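Local structure of peroxide stress regulator PerR, FUR family (Streptococcus pyogenes, 4LMY) at residues L10-N15 with Y92-H97; K32-Y37 with R52-N57; P45-I50 with M61-V66; Q98-V103 with F113-V118. The protein probably regulates transcription of peroxide-stress genes by binding DNA as a zinc-containing, metal-responsive dimer of the FUR family. All coordinates share one frame; numbering follows the deposited sequence.

Overall arrangement
Interactions 2 and 3 share helix 47-54, with centres about 9 Å apart. Together they pack helices 29-40, 47-54 and 63-75 into the probable DNA-binding end of the chain. Interaction 1 lies near the centre of the chain, about 15 Å from interaction 2 by centres. It touches interaction 2 through Tyr13 and interaction 3 through Tyr92, whose N lies 2.9 Å from Pro45 O. Interaction 4, about 12 Å from interaction 1 by centres, shares its zinc ion: His97 and Asn15 meet the metal from interaction 1, His99 from interaction 4. Interactions 3 and 4 are farthest apart, with centres about 30 Å from each other on opposite sides of the chain's centre.

Interaction 1 (L10-N15 with Y92-H97); sequences LDAYEN and YDFMGH. With ZN (zinc ion), chain E.
Asn15 and His97 meet at about a right angle beside a zinc ion, with the amide and imidazole planes turned 66° from each other. The amide end lies over one face of the imidazole, offset toward its rim, the atom modelled as OD1 of Asn15 3.1 Å from NE2 of His97. As modelled, ND2 of Asn15 lies 2.2 Å from zinc; an amide oxygen is the usual ligand, so the assignment of OD1 and ND2 is doubtful. NE2 of His97 is bonded to zinc at 2.2 Å and does not donate to the amide; the two groups are held together by the metal they share. With CG between its backbone N and carbonyl carbon (chi1 65°), His97 swings its ring back to the metal although its CB starts away from the helix. Asn15 reaches in with CG anti to its own N (chi1 175°).

Farther along, CB of Ala12 touches CE2 of Phe94 at 4.0 Å. Asp11 caps the helix start, its OD2 accepting from Glu14 N at 2.8 Å. His4, His6, His19 and His99 also bind this zinc, in what is probably the regulatory metal site of the FUR-family protein. Helix 12-22 thus begins against the end of strand 91-94, while Phe94 also packs on Val16, on Ile39 of helix 29-40 and on Val79 of strand 79-82.

Interaction 2 (K32-Y37 with R52-N57); sequences KAIISY and RDLQPN
OD2 of Asp53 is gripped by two groups: the hydroxyl of Tyr37 donates to it across the contact, OH to OD2 2.6 Å, and Lys49, one turn earlier in the helix of Asp53, makes a salt bridge to the same oxygen. The phenol comes to the anti side of the carboxylate, 19° out of its plane. Seen from the tyrosine, OD2 lies at the ring edge, in the ring plane, yet the carboxylate is twisted by 53° against that ring. Two partners on one oxygen help to fix the rotation of the aspartate and would probably favour its charged form. The ring also lies against the aspartate stem, CE2 of Tyr37 being 3.5 Å from CB of Asp53. Tyr37 spans the gap between the helices because its CG stands anti to the backbone N (chi1 178°).

Next to this polar pair, Leu54 divides its two methyls between two partners. CD1 presses on CG1 of Ile34 at 3.6 Å, while CD2 meets CD2 of Tyr37 more loosely, at 4.2 Å. Within helix 29-40, Lys32 O accepts from both N and OG of Ser36, which reach it from opposite faces of its plane. Met61 closes on Ile34 and Leu54 from the following loop, and Ile50 on Tyr37.

An apolar seam edged by a tyrosine-aspartate bond thus joins helix 29-40 to the later part of helix 47-54, in the three-helix bundle, completed by helix 63-75, of the winged helix-turn-helix DNA-binding domain characteristic of the FUR family.

Interaction 3 (P45-I50 with M61-V66); sequences PSADKI and MSLATV
Val66 meets Ala47 and Ile50 with a single methyl, CG1. That branch stands anti to the backbone N of Val66 (chi1 177°), which carries it across to helix 47-54, and there it touches O of Ala47 at 3.7 Å and CG2 of Ile50 at 3.9 Å. Ile50 is set with CG1 anti to the carbonyl carbon (chi1 -58°), leaving CG2 beside that carbon to face the valine; its CB and CD1 also lie close to the same methyl. The two branched side chains cross at a slant.

Leu63, one turn before Val66, starts along the flank of the contact, and its chain then bends inward at chi2 (63°). This delivers CD1 to Ala47, 3.9 Å from its O and 4.1 Å from its CB. Ala47 is thus met by two methyls, CD1 of Leu63 and CG1 of Val66, and CA of Ala47 lies 6.4 Å from CA of Val66.

Both helices begin here. Ser46 is the N-cap of helix 47-54, its OG accepting from Lys49 N at 3.1 Å. Ser62 is the N-cap of helix 63-75, and its hydroxyl shares a hydrogen bond with OG1 of Thr65. OD2 of Asp48 makes a salt bridge with Arg52 of the same helix.

Tyr51 and Leu70 extend the apolar patch. No hydrogen bond crosses between 45-50 and 61-66, the opening parts of the two helices of the probable helix-turn-helix: between these segments the contact is apolar, made by methyl groups against side chains and the backbone of Ala47, while Ser46 and Ser62 serve their own helix starts and Asp48 and Lys49 pair along their own helix.

Interaction 4 (Q98-V103 with F113-V118); sequences QHVNVV and FMDVDV. With ZN (zinc ion), chain E.
Gln98 and Val100 are bonded to Asp115 and Phe113 by four backbone hydrogen bonds. Gln98 N gives to Asp115 O at 2.8 Å, and Gln98 O takes from Asp115 N at the same length; Val100 N and O pair likewise with Phe113 O and N, each at 2.9 Å. Between these two antiparallel hydrogen-bonded pairs, His99 faces Met114 as a non-hydrogen-bonded pair. His99 sends its ring to the opposite face of the sheet from Val100 and binds zinc through NE2 at 2.1 Å; its backbone bonds to Leu10.

The carboxylate of Asp115 is engaged at both oxygens. OD1 uses its syn lone pair for Val118 N at 3.0 Å, whereas OD2 is met from above the carboxylate plane by Asp117 N, making an Asx turn where the strand ends. With CG between its backbone N and carbonyl carbon (chi1 67°), Phe113 lays its ring alongside Val100, on the same face of the sheet.

Met114 N donates to Gln128 of the second subunit. Strands 98-104 and 110-115 form a beta hairpin at this subunit contact, consistent with the dimerisation part of a FUR-family protein. Strand 98-104 runs between strands 110-115 and 140-143, and helix 118-129 follows strand 110-115.

Interaction 1 (L10-N15 with Y92-H97)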
loop_
_atom_site.group_PDB
_atom_site.type_symbol
_atom_site.label_atom_id
_atom_site.label_comp_id
_atom_site.label_asym_id
_atom_site.label_seq_id
_atom_site.Cartn_x
_atom_site.Cartn_y
_atom_site.Cartn_z
ATOM N N LEU B 10 0.338 3.996 13.952
ATOM C CA LEU B 10 -0.423 5.237 13.882
ATOM C C LEU B 10 -0.888 5.445 12.447
ATOM O O LEU B 10 -0.084 5.363 11.521
ATOM C CB LEU B 10 0.455 6.422 14.292
ATOM C CG LEU B 10 1.103 6.438 15.679
ATOM C CD1 LEU B 10 2.150 7.543 15.764
ATOM C CD2 LEU B 10 0.053 6.605 16.767
ATOM N N ASP B 11 -2.174 5.714 12.245
ATOM C CA ASP B 11 -2.624 6.068 10.900
ATOM C C ASP B 11 -2.167 7.485 10.558
ATOM O O ASP B 11 -1.487 8.124 11.363
ATOM C CB ASP B 11 -4.140 5.886 10.713
ATOM C CG ASP B 11 -4.973 6.753 11.646
ATOM O OD1 ASP B 11 -6.187 6.476 11.756
ATOM O OD2 ASP B 11 -4.440 7.695 12.266
ATOM N N ALA B 12 -2.533 7.971 9.376
ATOM C CA ALA B 12 -2.100 9.296 8.938
ATOM C C ALA B 12 -2.511 10.390 9.922
ATOM O O ALA B 12 -1.699 11.237 10.285
ATOM C CB ALA B 12 -2.629 9.603 7.545
ATOM N N TYR B 13 -3.767 10.350 10.358
ATOM C CA TYR B 13 -4.309 11.345 11.281
ATOM C C TYR B 13 -3.591 11.333 12.624
ATOM O O TYR B 13 -3.087 12.365 13.078
ATOM C CB TYR B 13 -5.815 11.127 11.468
ATOM C CG TYR B 13 -6.462 12.024 12.502
ATOM C CD1 TYR B 13 -6.666 11.581 13.801
ATOM C CD2 TYR B 13 -6.880 13.308 12.176
ATOM C CE1 TYR B 13 -7.259 12.390 14.751
ATOM C CE2 TYR B 13 -7.477 14.127 13.120
ATOM C CZ TYR B 13 -7.665 13.662 14.405
ATOM O OH TYR B 13 -8.256 14.471 15.349
ATOM N N GLU B 14 -3.537 10.163 13.251
ATOM C CA GLU B 14 -2.883 10.027 14.547
ATOM C C GLU B 14 -1.389 10.327 14.468
ATOM O O GLU B 14 -0.786 10.772 15.446
ATOM C CB GLU B 14 -3.123 8.635 15.143
ATOM C CG GLU B 14 -4.578 8.346 15.495
ATOM C CD GLU B 14 -5.125 9.260 16.584
ATOM O OE1 GLU B 14 -4.326 9.872 17.324
ATOM O OE2 GLU B 14 -6.364 9.357 16.704
ATOM N N ASN B 15 -0.787 10.079 13.307
ATOM C CA ASN B 15 0.623 10.401 13.124
ATOM C C ASN B 15 0.875 11.900 13.174
ATOM O O ASN B 15 1.810 12.354 13.831
ATOM C CB ASN B 15 1.168 9.828 11.817
ATOM C CG ASN B 15 2.599 10.248 11.559
ATOM O OD1 ASN B 15 2.864 11.125 10.737
ATOM N ND2 ASN B 15 3.531 9.635 12.275
ATOM N N TYR B 92 -3.259 22.653 -2.278
ATOM C CA TYR B 92 -2.636 21.895 -1.204
ATOM C C TYR B 92 -3.000 20.419 -1.276
ATOM O O TYR B 92 -4.109 20.061 -1.663
ATOM C CB TYR B 92 -3.038 22.481 0.152
ATOM C CG TYR B 92 -2.630 23.926 0.325
ATOM C CD1 TYR B 92 -1.439 24.261 0.954
ATOM C CD2 TYR B 92 -3.430 24.959 -0.150
ATOM C CE1 TYR B 92 -1.059 25.580 1.112
ATOM C CE2 TYR B 92 -3.058 26.280 -0.000
ATOM C CZ TYR B 92 -1.873 26.585 0.633
ATOM O OH TYR B 92 -1.498 27.901 0.788
ATOM N N ASP B 93 -2.056 19.565 -0.901
ATOM C CA ASP B 93 -2.277 18.126 -0.929
ATOM C C ASP B 93 -1.646 17.460 0.282
ATOM O O ASP B 93 -0.468 17.666 0.569
ATOM C CB ASP B 93 -1.688 17.522 -2.202
ATOM C CG ASP B 93 -2.001 16.047 -2.345
ATOM O OD1 ASP B 93 -3.180 15.670 -2.172
ATOM O OD2 ASP B 93 -1.070 15.263 -2.623
ATOM N N PHE B 94 -2.433 16.658 0.990
ATOM C CA PHE B 94 -1.914 15.907 2.124
ATOM C C PHE B 94 -1.134 14.696 1.621
ATOM O O PHE B 94 -1.637 13.927 0.803
ATOM C CB PHE B 94 -3.055 15.458 3.040
ATOM C CG PHE B 94 -2.590 14.869 4.341
ATOM C CD1 PHE B 94 -2.445 15.665 5.465
ATOM C CD2 PHE B 94 -2.288 13.520 4.438
ATOM C CE1 PHE B 94 -2.012 15.127 6.661
ATOM C CE2 PHE B 94 -1.854 12.978 5.631
ATOM C CZ PHE B 94 -1.718 13.782 6.744
ATOM N N MET B 95 0.094 14.532 2.103
ATOM C CA MET B 95 0.906 13.375 1.727
ATOM C C MET B 95 1.625 12.760 2.931
ATOM O O MET B 95 2.510 11.917 2.778
ATOM C CB MET B 95 1.885 13.730 0.595
ATOM C CG MET B 95 3.246 14.282 1.017
ATOM S SD MET B 95 3.180 15.726 2.090
ATOM C CE MET B 95 4.418 16.769 1.323
ATOM N N GLY B 96 1.213 13.172 4.128
ATOM C CA GLY B 96 1.801 12.686 5.364
ATOM C C GLY B 96 1.819 11.174 5.495
ATOM O O GLY B 96 0.921 10.481 5.021
ATOM N N HIS B 97 2.853 10.668 6.156
ATOM C CA HIS B 97 3.065 9.235 6.302
ATOM C C HIS B 97 2.256 8.635 7.449
ATOM O O HIS B 97 1.560 9.337 8.183
ATOM C CB HIS B 97 4.542 8.976 6.572
ATOM C CG HIS B 97 5.012 9.532 7.880
ATOM N ND1 HIS B 97 5.411 10.845 8.029
ATOM C CD2 HIS B 97 5.127 8.962 9.101
ATOM C CE1 HIS B 97 5.760 11.053 9.286
ATOM N NE2 HIS B 97 5.597 9.930 9.959
HETATM ZN ZN ZN E . 5.731 9.590 12.126
#

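Interaction 2 (K32-Y37 with R52-N57)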
loop_
_atom_site.group_PDB
_atom_site.type_symbol
_atom_site.label_atom_id
_atom_site.label_comp_id
_atom_site.label_asym_id
_atom_site.label_seq_id
_atom_site.Cartn_x
_atom_site.Cartn_y
_atom_site.Cartn_z
ATOM N N LYS B 32 -7.666 19.940 14.153
ATOM C CA LYS B 32 -8.046 18.553 13.908
ATOM C C LYS B 32 -8.957 18.438 12.691
ATOM O O LYS B 32 -8.825 17.509 11.889
ATOM C CB LYS B 32 -8.731 17.957 15.138
ATOM C CG LYS B 32 -7.779 17.671 16.279
ATOM C CD LYS B 32 -8.454 16.895 17.400
ATOM C CE LYS B 32 -9.008 17.817 18.470
ATOM N NZ LYS B 32 -9.774 17.064 19.506
ATOM N N ALA B 33 -9.879 19.386 12.559
ATOM C CA ALA B 33 -10.813 19.395 11.437
ATOM C C ALA B 33 -10.101 19.584 10.103
ATOM O O ALA B 33 -10.435 18.933 9.114
ATOM C CB ALA B 33 -11.858 20.471 11.631
ATOM N N ILE B 34 -9.119 20.475 10.078
ATOM C CA ILE B 34 -8.389 20.764 8.850
ATOM C C ILE B 34 -7.491 19.592 8.443
ATOM O O ILE B 34 -7.403 19.247 7.262
ATOM C CB ILE B 34 -7.592 22.080 8.974
ATOM C CG1 ILE B 34 -8.562 23.261 9.066
ATOM C CG2 ILE B 34 -6.654 22.260 7.796
ATOM C CD1 ILE B 34 -7.905 24.583 9.372
ATOM N N ILE B 35 -6.847 18.969 9.425
ATOM C CA ILE B 35 -6.039 17.777 9.172
ATOM C C ILE B 35 -6.889 16.666 8.559
ATOM O O ILE B 35 -6.529 16.102 7.526
ATOM C CB ILE B 35 -5.365 17.260 10.454
ATOM C CG1 ILE B 35 -4.335 18.274 10.956
ATOM C CG2 ILE B 35 -4.695 15.909 10.202
ATOM C CD1 ILE B 35 -3.900 18.050 12.387
ATOM N N SER B 36 -8.017 16.369 9.197
ATOM C CA SER B 36 -8.916 15.321 8.721
ATOM C C SER B 36 -9.446 15.651 7.335
ATOM O O SER B 36 -9.528 14.780 6.469
ATOM C CB SER B 36 -10.086 15.126 9.686
ATOM O OG SER B 36 -9.644 14.632 10.936
ATOM N N TYR B 37 -9.807 16.916 7.135
ATOM C CA TYR B 37 -10.281 17.383 5.837
ATOM C C TYR B 37 -9.249 17.112 4.747
ATOM O O TYR B 37 -9.582 16.583 3.686
ATOM C CB TYR B 37 -10.603 18.880 5.890
ATOM C CG TYR B 37 -11.048 19.467 4.565
ATOM C CD1 TYR B 37 -10.121 19.973 3.661
ATOM C CD2 TYR B 37 -12.392 19.525 4.225
ATOM C CE1 TYR B 37 -10.518 20.510 2.452
ATOM C CE2 TYR B 37 -12.801 20.063 3.015
ATOM C CZ TYR B 37 -11.858 20.555 2.134
ATOM O OH TYR B 37 -12.253 21.094 0.930
ATOM N N ARG B 52 -14.236 27.495 2.695
ATOM C CA ARG B 52 -15.654 27.414 2.349
ATOM C C ARG B 52 -16.308 26.108 2.803
ATOM O O ARG B 52 -17.466 26.102 3.222
ATOM C CB ARG B 52 -15.863 27.617 0.844
ATOM C CG ARG B 52 -15.755 29.067 0.394
ATOM C CD ARG B 52 -16.130 29.236 -1.074
ATOM N NE ARG B 52 -15.063 28.813 -1.980
ATOM C CZ ARG B 52 -15.026 27.638 -2.600
ATOM N NH1 ARG B 52 -16.001 26.758 -2.419
ATOM N NH2 ARG B 52 -14.015 27.346 -3.406
ATOM N N ASP B 53 -15.566 25.008 2.723
ATOM C CA ASP B 53 -16.108 23.697 3.073
ATOM C C ASP B 53 -16.270 23.493 4.577
ATOM O O ASP B 53 -17.188 22.803 5.019
ATOM C CB ASP B 53 -15.249 22.576 2.484
ATOM C CG ASP B 53 -15.468 22.393 0.998
ATOM O OD1 ASP B 53 -16.441 22.967 0.464
ATOM O OD2 ASP B 53 -14.675 21.667 0.363
ATOM N N LEU B 54 -15.376 24.087 5.360
ATOM C CA LEU B 54 -15.408 23.913 6.810
ATOM C C LEU B 54 -16.203 25.007 7.521
ATOM O O LEU B 54 -16.575 24.855 8.684
ATOM C CB LEU B 54 -13.986 23.837 7.373
ATOM C CG LEU B 54 -13.211 22.565 7.025
ATOM C CD1 LEU B 54 -11.768 22.671 7.486
ATOM C CD2 LEU B 54 -13.885 21.360 7.657
ATOM N N GLN B 55 -16.450 26.106 6.813
ATOM C CA GLN B 55 -17.218 27.237 7.345
ATOM C C GLN B 55 -18.528 26.885 8.078
ATOM O O GLN B 55 -18.780 27.420 9.158
ATOM C CB GLN B 55 -17.473 28.285 6.250
ATOM C CG GLN B 55 -18.516 29.332 6.609
ATOM C CD GLN B 55 -18.081 30.224 7.754
ATOM O OE1 GLN B 55 -16.891 30.343 8.046
ATOM N NE2 GLN B 55 -19.045 30.856 8.411
ATOM N N PRO B 56 -19.368 25.998 7.501
ATOM C CA PRO B 56 -20.610 25.651 8.209
ATOM C C PRO B 56 -20.402 25.042 9.600
ATOM O O PRO B 56 -21.123 25.400 10.532
ATOM C CB PRO B 56 -21.259 24.621 7.281
ATOM C CG PRO B 56 -20.751 24.972 5.933
ATOM C CD PRO B 56 -19.332 25.396 6.155
ATOM N N ASN B 57 -19.442 24.132 9.734
ATOM C CA ASN B 57 -19.158 23.518 11.028
ATOM C C ASN B 57 -18.365 24.437 11.952
ATOM O O ASN B 57 -18.366 24.262 13.171
ATOM C CB ASN B 57 -18.420 22.188 10.853
ATOM C CG ASN B 57 -19.364 21.020 10.647
ATOM O OD1 ASN B 57 -20.552 21.103 10.961
ATOM N ND2 ASN B 57 -18.838 19.917 10.130
#

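Interaction 3 (P45-I50 with M61-V66)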
loop_
_atom_site.group_PDB
_atom_site.type_symbol
_atom_site.label_atom_id
_atom_site.label_comp_id
_atom_site.label_asym_id
_atom_site.label_seq_id
_atom_site.Cartn_x
_atom_site.Cartn_y
_atom_site.Cartn_z
ATOM N N PRO B 45 -7.220 21.027 -2.797
ATOM C CA PRO B 45 -8.008 22.236 -2.541
ATOM C C PRO B 45 -7.155 23.476 -2.316
ATOM O O PRO B 45 -6.033 23.393 -1.816
ATOM C CB PRO B 45 -8.764 21.886 -1.257
ATOM C CG PRO B 45 -7.867 20.935 -0.555
ATOM C CD PRO B 45 -7.238 20.108 -1.645
ATOM N N SER B 46 -7.702 24.622 -2.699
ATOM C CA SER B 46 -7.096 25.903 -2.380
ATOM C C SER B 46 -7.434 26.247 -0.936
ATOM O O SER B 46 -8.247 25.570 -0.307
ATOM C CB SER B 46 -7.649 26.985 -3.301
ATOM O OG SER B 46 -9.038 27.154 -3.081
ATOM N N ALA B 47 -6.815 27.300 -0.415
ATOM C CA ALA B 47 -7.120 27.762 0.933
ATOM C C ALA B 47 -8.578 28.194 1.030
ATOM O O ALA B 47 -9.233 27.971 2.048
ATOM C CB ALA B 47 -6.199 28.907 1.323
ATOM N N ASP B 48 -9.083 28.809 -0.038
ATOM C CA ASP B 48 -10.467 29.268 -0.072
ATOM C C ASP B 48 -11.446 28.101 -0.025
ATOM O O ASP B 48 -12.464 28.168 0.662
ATOM C CB ASP B 48 -10.736 30.115 -1.318
ATOM C CG ASP B 48 -12.114 30.750 -1.302
ATOM O OD1 ASP B 48 -12.363 31.609 -0.430
ATOM O OD2 ASP B 48 -12.947 30.397 -2.163
ATOM N N LYS B 49 -11.131 27.038 -0.761
ATOM C CA LYS B 49 -11.976 25.847 -0.797
ATOM C C LYS B 49 -12.091 25.214 0.584
ATOM O O LYS B 49 -13.190 24.888 1.034
ATOM C CB LYS B 49 -11.431 24.819 -1.790
ATOM C CG LYS B 49 -12.183 23.494 -1.766
ATOM C CD LYS B 49 -12.996 23.284 -3.029
ATOM C CE LYS B 49 -13.882 22.053 -2.919
ATOM N NZ LYS B 49 -15.203 22.355 -2.298
ATOM N N ILE B 50 -10.951 25.042 1.246
ATOM C CA ILE B 50 -10.923 24.525 2.609
ATOM C C ILE B 50 -11.790 25.396 3.509
ATOM O O ILE B 50 -12.636 24.898 4.252
ATOM C CB ILE B 50 -9.490 24.513 3.176
ATOM C CG1 ILE B 50 -8.564 23.664 2.302
ATOM C CG2 ILE B 50 -9.492 24.016 4.613
ATOM C CD1 ILE B 50 -7.100 23.774 2.676
ATOM N N MET B 61 -14.382 30.338 11.968
ATOM C CA MET B 61 -13.206 30.123 11.133
ATOM C C MET B 61 -13.085 31.232 10.096
ATOM O O MET B 61 -14.073 31.629 9.480
ATOM C CB MET B 61 -13.266 28.759 10.435
ATOM C CG MET B 61 -12.108 28.502 9.475
ATOM S SD MET B 61 -12.255 26.960 8.554
ATOM C CE MET B 61 -11.726 25.774 9.786
ATOM N N SER B 62 -11.868 31.734 9.918
ATOM C CA SER B 62 -11.587 32.727 8.893
ATOM C C SER B 62 -10.564 32.169 7.911
ATOM O O SER B 62 -9.985 31.109 8.143
ATOM C CB SER B 62 -11.054 34.013 9.528
ATOM O OG SER B 62 -9.780 33.797 10.111
ATOM N N LEU B 63 -10.342 32.881 6.812
ATOM C CA LEU B 63 -9.328 32.477 5.848
ATOM C C LEU B 63 -7.952 32.490 6.515
ATOM O O LEU B 63 -7.098 31.647 6.235
ATOM C CB LEU B 63 -9.343 33.413 4.639
ATOM C CG LEU B 63 -8.382 33.055 3.511
ATOM C CD1 LEU B 63 -8.768 31.691 2.936
ATOM C CD2 LEU B 63 -8.378 34.130 2.437
ATOM N N ALA B 64 -7.748 33.455 7.407
ATOM C CA ALA B 64 -6.497 33.561 8.145
ATOM C C ALA B 64 -6.240 32.303 8.972
ATOM O O ALA B 64 -5.106 31.838 9.071
ATOM C CB ALA B 64 -6.516 34.793 9.038
ATOM N N THR B 65 -7.304 31.752 9.549
ATOM C CA THR B 65 -7.206 30.523 10.327
ATOM C C THR B 65 -6.708 29.375 9.455
ATOM O O THR B 65 -5.835 28.608 9.856
ATOM C CB THR B 65 -8.562 30.142 10.940
ATOM O OG1 THR B 65 -9.014 31.200 11.794
ATOM C CG2 THR B 65 -8.443 28.860 11.748
ATOM N N VAL B 66 -7.267 29.274 8.253
ATOM C CA VAL B 66 -6.860 28.244 7.305
ATOM C C VAL B 66 -5.391 28.397 6.905
ATOM O O VAL B 66 -4.638 27.421 6.909
ATOM C CB VAL B 66 -7.767 28.236 6.059
ATOM C CG1 VAL B 66 -7.275 27.217 5.048
ATOM C CG2 VAL B 66 -9.212 27.947 6.458
#

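Interaction 4 (Q98-V103 with F113-V118)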
loop_
_atom_site.group_PDB
_atom_site.type_symbol
_atom_site.label_atom_id
_atom_site.label_comp_id
_atom_site.label_asym_id
_atom_site.label_seq_id
_atom_site.Cartn_x
_atom_site.Cartn_y
_atom_site.Cartn_z
ATOM N N GLN B 98 2.369 7.322 7.605
ATOM C CA GLN B 98 1.784 6.635 8.745
ATOM C C GLN B 98 2.765 5.571 9.220
ATOM O O GLN B 98 3.829 5.385 8.626
ATOM C CB GLN B 98 0.452 5.986 8.367
ATOM C CG GLN B 98 0.605 4.817 7.420
ATOM C CD GLN B 98 -0.670 4.022 7.256
ATOM O OE1 GLN B 98 -0.802 3.245 6.320
ATOM N NE2 GLN B 98 -1.611 4.201 8.175
ATOM N N HIS B 99 2.399 4.863 10.278
ATOM C CA HIS B 99 3.247 3.797 10.792
ATOM C C HIS B 99 2.447 2.518 10.963
ATOM O O HIS B 99 1.401 2.508 11.608
ATOM C CB HIS B 99 3.906 4.221 12.102
ATOM C CG HIS B 99 4.741 5.454 11.968
ATOM N ND1 HIS B 99 6.106 5.414 11.793
ATOM C CD2 HIS B 99 4.396 6.764 11.945
ATOM C CE1 HIS B 99 6.571 6.646 11.687
ATOM N NE2 HIS B 99 5.553 7.484 11.772
ATOM N N VAL B 100 2.960 1.443 10.372
ATOM C CA VAL B 100 2.248 0.176 10.275
ATOM C C VAL B 100 3.011 -0.926 11.005
ATOM O O VAL B 100 4.234 -1.004 10.920
ATOM C CB VAL B 100 2.077 -0.230 8.792
ATOM C CG1 VAL B 100 1.327 -1.555 8.656
ATOM C CG2 VAL B 100 1.374 0.879 8.019
ATOM N N ASN B 101 2.287 -1.777 11.723
ATOM C CA ASN B 101 2.915 -2.907 12.402
ATOM C C ASN B 101 3.202 -4.078 11.473
ATOM O O ASN B 101 2.450 -4.342 10.536
ATOM C CB ASN B 101 2.041 -3.397 13.554
ATOM C CG ASN B 101 2.128 -2.505 14.770
ATOM O OD1 ASN B 101 3.117 -1.798 14.966
ATOM N ND2 ASN B 101 1.099 -2.544 15.605
ATOM N N VAL B 102 4.298 -4.776 11.736
ATOM C CA VAL B 102 4.515 -6.084 11.135
ATOM C C VAL B 102 4.626 -7.097 12.271
ATOM O O VAL B 102 5.419 -6.924 13.199
ATOM C CB VAL B 102 5.744 -6.118 10.185
ATOM C CG1 VAL B 102 7.020 -5.713 10.904
ATOM C CG2 VAL B 102 5.887 -7.495 9.555
ATOM N N VAL B 103 3.799 -8.133 12.215
ATOM C CA VAL B 103 3.707 -9.093 13.308
ATOM C C VAL B 103 4.293 -10.436 12.899
ATOM O O VAL B 103 4.007 -10.933 11.811
ATOM C CB VAL B 103 2.236 -9.304 13.738
ATOM C CG1 VAL B 103 2.160 -10.240 14.929
ATOM C CG2 VAL B 103 1.578 -7.963 14.057
ATOM N N PHE B 113 6.959 0.014 10.832
ATOM C CA PHE B 113 7.684 0.693 9.767
ATOM C C PHE B 113 6.914 1.915 9.274
ATOM O O PHE B 113 5.710 2.044 9.508
ATOM C CB PHE B 113 7.982 -0.267 8.607
ATOM C CG PHE B 113 6.758 -0.729 7.863
ATOM C CD1 PHE B 113 6.406 -0.147 6.657
ATOM C CD2 PHE B 113 5.966 -1.748 8.365
ATOM C CE1 PHE B 113 5.282 -0.569 5.966
ATOM C CE2 PHE B 113 4.841 -2.178 7.678
ATOM C CZ PHE B 113 4.502 -1.588 6.479
ATOM N N MET B 114 7.619 2.812 8.594
ATOM C CA MET B 114 7.013 4.030 8.074
ATOM C C MET B 114 6.446 3.800 6.688
ATOM O O MET B 114 7.149 3.334 5.792
ATOM C CB MET B 114 8.049 5.146 8.004
ATOM C CG MET B 114 7.467 6.502 7.657
ATOM S SD MET B 114 8.700 7.807 7.788
ATOM C CE MET B 114 9.309 7.885 6.105
ATOM N N ASP B 115 5.176 4.147 6.512
ATOM C CA ASP B 115 4.497 3.931 5.243
ATOM C C ASP B 115 4.003 5.227 4.606
ATOM O O ASP B 115 3.471 6.099 5.289
ATOM C CB ASP B 115 3.315 2.989 5.442
ATOM C CG ASP B 115 2.382 2.977 4.255
ATOM O OD1 ASP B 115 1.274 3.538 4.361
ATOM O OD2 ASP B 115 2.770 2.423 3.209
ATOM N N VAL B 116 4.177 5.337 3.293
ATOM C CA VAL B 116 3.608 6.441 2.526
ATOM C C VAL B 116 2.720 5.905 1.403
ATOM O O VAL B 116 2.289 6.655 0.526
ATOM C CB VAL B 116 4.707 7.335 1.915
ATOM C CG1 VAL B 116 5.586 7.927 3.007
ATOM C CG2 VAL B 116 5.549 6.546 0.920
ATOM N N ASP B 117 2.438 4.606 1.438
ATOM C CA ASP B 117 1.761 3.944 0.322
ATOM C C ASP B 117 0.246 3.791 0.478
ATOM O O ASP B 117 -0.482 3.810 -0.515
ATOM C CB ASP B 117 2.401 2.581 0.036
ATOM C CG ASP B 117 3.757 2.703 -0.639
ATOM O OD1 ASP B 117 3.892 3.542 -1.554
ATOM O OD2 ASP B 117 4.686 1.962 -0.255
ATOM N N VAL B 118 -0.228 3.629 1.710
ATOM C CA VAL B 118 -1.659 3.422 1.947
ATOM C C VAL B 118 -2.510 4.614 1.501
ATOM O O VAL B 118 -3.641 4.440 1.053
ATOM C CB VAL B 118 -1.948 3.041 3.420
ATOM C CG1 VAL B 118 -3.448 3.045 3.719
ATOM C CG2 VAL B 118 -1.362 1.675 3.720
HETATM ZN ZN ZN E . 5.731 9.590 12.126
#